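PDB 5NH2: adenosine monophosphate-protein transferase from Bartonella henselae str. Houston-1, which transfers AMP from ATP to tyrosine or threonine residues of host target proteins through its Fic domain, as a secreted virulence factor. Local coordinates for residues L176-I181 / Q203-D208. Numbering follows the deposited sequence.
Sequences LNFSLI and QHLFED
Leu205, on the short helix 200-208, meets Ile181 at the end of the loop that leads into helix 183-196, and the pair forms one half of a wholly apolar junction inside the Fic domain. From CB, the Leu205 side chain leaves with CG anti to the backbone N (chi1 -167°), which carries it toward the loop. CG lies 3.8 Å from Ile181 CD1. Of the two methyls beyond it, CD1 faces Ile181 CG2 at 4.1 Å, while CD2 packs against Ile181 CG1 at 4.0 Å and also comes within 4.4 Å of Phe178 CE1, oblique to that ring. CG1, CG2 and CD1 of Ile181 thus all lie against the branched end of Leu205.

The other half is Leu176 with Phe206. Leu176 lays both methyls against the CD2-CE2 bond of the Phe206 ring, oblique to it: CD1 sits 3.7 Å from Phe206 CE2, and CD2 is 3.8 Å from Phe206 CD2. The Phe206 ring also makes an edge-to-face contact with Phe144 of helix 133-150, and Ile209, just past the helix, touches Leu176, Phe178 and Ile181 while its backbone is hydrogen-bonded to that of Asn177. Within the loop, a 3-10 turn spans residues 178-180, and Ser179 OG donates to Asn177 OD1 at 3.0 Å.

Phe178 reaches close to Arg162, a probable ATP-binding residue, which puts the junction near the probable nucleotide site. No hydrogen bond or salt bridge joins the two segments directly. Polar bonds of helix 200-208, such as the Asp208 salt bridge to Arg185, go to other parts of the chain, so what holds these two segments against each other is the close packing of buried aliphatic and aromatic side chains.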
# COMPACT_ATOMS: atom_id res chain seq x y z
N LEU A 176 6.72 -7.24 3.92
CA LEU A 176 5.93 -6.10 4.36
C LEU A 176 4.54 -6.30 3.77
O LEU A 176 4.36 -6.23 2.55
CB LEU A 176 6.57 -4.78 3.88
CG LEU A 176 7.86 -4.44 4.61
CD1 LEU A 176 8.57 -3.19 4.04
CD2 LEU A 176 7.63 -4.25 6.13
N ASN A 177 3.54 -6.53 4.61
CA ASN A 177 2.23 -6.88 4.06
C ASN A 177 1.30 -5.69 4.24
O ASN A 177 0.57 -5.61 5.24
CB ASN A 177 1.68 -8.16 4.72
CG ASN A 177 0.52 -8.75 3.93
OD1 ASN A 177 -0.20 -8.01 3.22
ND2 ASN A 177 0.33 -10.06 4.03
N PHE A 178 1.22 -4.86 3.19
CA PHE A 178 0.53 -3.59 3.28
C PHE A 178 -0.97 -3.76 3.19
O PHE A 178 -1.72 -2.86 3.61
CB PHE A 178 1.01 -2.63 2.19
CG PHE A 178 2.29 -1.93 2.54
CD1 PHE A 178 2.29 -0.89 3.48
CD2 PHE A 178 3.48 -2.32 1.96
CE1 PHE A 178 3.45 -0.23 3.81
CE2 PHE A 178 4.66 -1.68 2.32
CZ PHE A 178 4.64 -0.63 3.24
N SER A 179 -1.42 -4.90 2.69
CA SER A 179 -2.85 -5.13 2.63
C SER A 179 -3.46 -5.26 4.02
O SER A 179 -4.69 -5.32 4.14
CB SER A 179 -3.13 -6.35 1.74
OG SER A 179 -3.07 -7.53 2.50
N LEU A 180 -2.65 -5.32 5.06
CA LEU A 180 -3.18 -5.44 6.41
C LEU A 180 -3.34 -4.07 7.09
O LEU A 180 -3.78 -4.02 8.25
CB LEU A 180 -2.28 -6.34 7.26
CG LEU A 180 -2.04 -7.73 6.67
CD1 LEU A 180 -1.36 -8.61 7.72
CD2 LEU A 180 -3.32 -8.40 6.18
N ILE A 181 -3.01 -2.99 6.36
CA ILE A 181 -2.97 -1.62 6.89
C ILE A 181 -4.16 -0.85 6.33
O ILE A 181 -4.28 -0.76 5.11
CB ILE A 181 -1.67 -0.91 6.48
CG1 ILE A 181 -0.47 -1.57 7.16
CG2 ILE A 181 -1.75 0.63 6.74
CD1 ILE A 181 -0.66 -1.72 8.65
N GLN A 203 7.08 2.77 13.04
CA GLN A 203 7.75 1.55 13.49
C GLN A 203 6.75 0.44 13.88
O GLN A 203 6.98 -0.74 13.58
CB GLN A 203 8.70 1.89 14.68
CG GLN A 203 9.91 2.79 14.35
CD GLN A 203 10.45 3.56 15.59
OE1 GLN A 203 9.83 3.54 16.65
NE2 GLN A 203 11.62 4.23 15.46
N HIS A 204 5.65 0.79 14.56
CA HIS A 204 4.63 -0.18 14.96
C HIS A 204 3.89 -0.74 13.74
O HIS A 204 3.68 -1.97 13.63
CB HIS A 204 3.67 0.50 15.95
CG HIS A 204 2.57 -0.38 16.46
ND1 HIS A 204 1.43 0.12 17.06
CD2 HIS A 204 2.43 -1.74 16.47
CE1 HIS A 204 0.63 -0.88 17.41
NE2 HIS A 204 1.21 -2.02 17.05
N LEU A 205 3.57 0.14 12.78
CA LEU A 205 3.06 -0.27 11.48
C LEU A 205 3.95 -1.35 10.84
O LEU A 205 3.47 -2.44 10.51
CB LEU A 205 2.92 0.95 10.56
CG LEU A 205 2.11 0.77 9.25
CD1 LEU A 205 1.52 2.09 8.82
CD2 LEU A 205 2.95 0.25 8.15
N PHE A 206 5.26 -1.04 10.62
CA PHE A 206 6.18 -2.00 9.98
C PHE A 206 6.30 -3.30 10.79
O PHE A 206 6.49 -4.39 10.20
CB PHE A 206 7.59 -1.39 9.76
CG PHE A 206 7.77 -0.62 8.43
CD1 PHE A 206 6.96 0.50 8.11
CD2 PHE A 206 8.80 -0.97 7.55
CE1 PHE A 206 7.16 1.21 6.92
CE2 PHE A 206 9.00 -0.27 6.32
CZ PHE A 206 8.19 0.80 6.01
N GLU A 207 6.18 -3.22 12.13
CA GLU A 207 6.25 -4.44 12.95
C GLU A 207 5.04 -5.37 12.72
O GLU A 207 5.20 -6.58 12.51
CB GLU A 207 6.40 -4.08 14.43
CG GLU A 207 6.03 -5.22 15.40
CD GLU A 207 7.11 -6.30 15.55
OE1 GLU A 207 8.26 -6.15 15.02
OE2 GLU A 207 6.79 -7.33 16.21
N ASP A 208 3.82 -4.81 12.73
CA ASP A 208 2.61 -5.61 12.57
C ASP A 208 2.57 -6.36 11.23
O ASP A 208 1.99 -7.45 11.16
CB ASP A 208 1.38 -4.70 12.70
CG ASP A 208 1.07 -4.35 14.14
OD1 ASP A 208 1.84 -4.79 15.03
OD2 ASP A 208 0.07 -3.64 14.38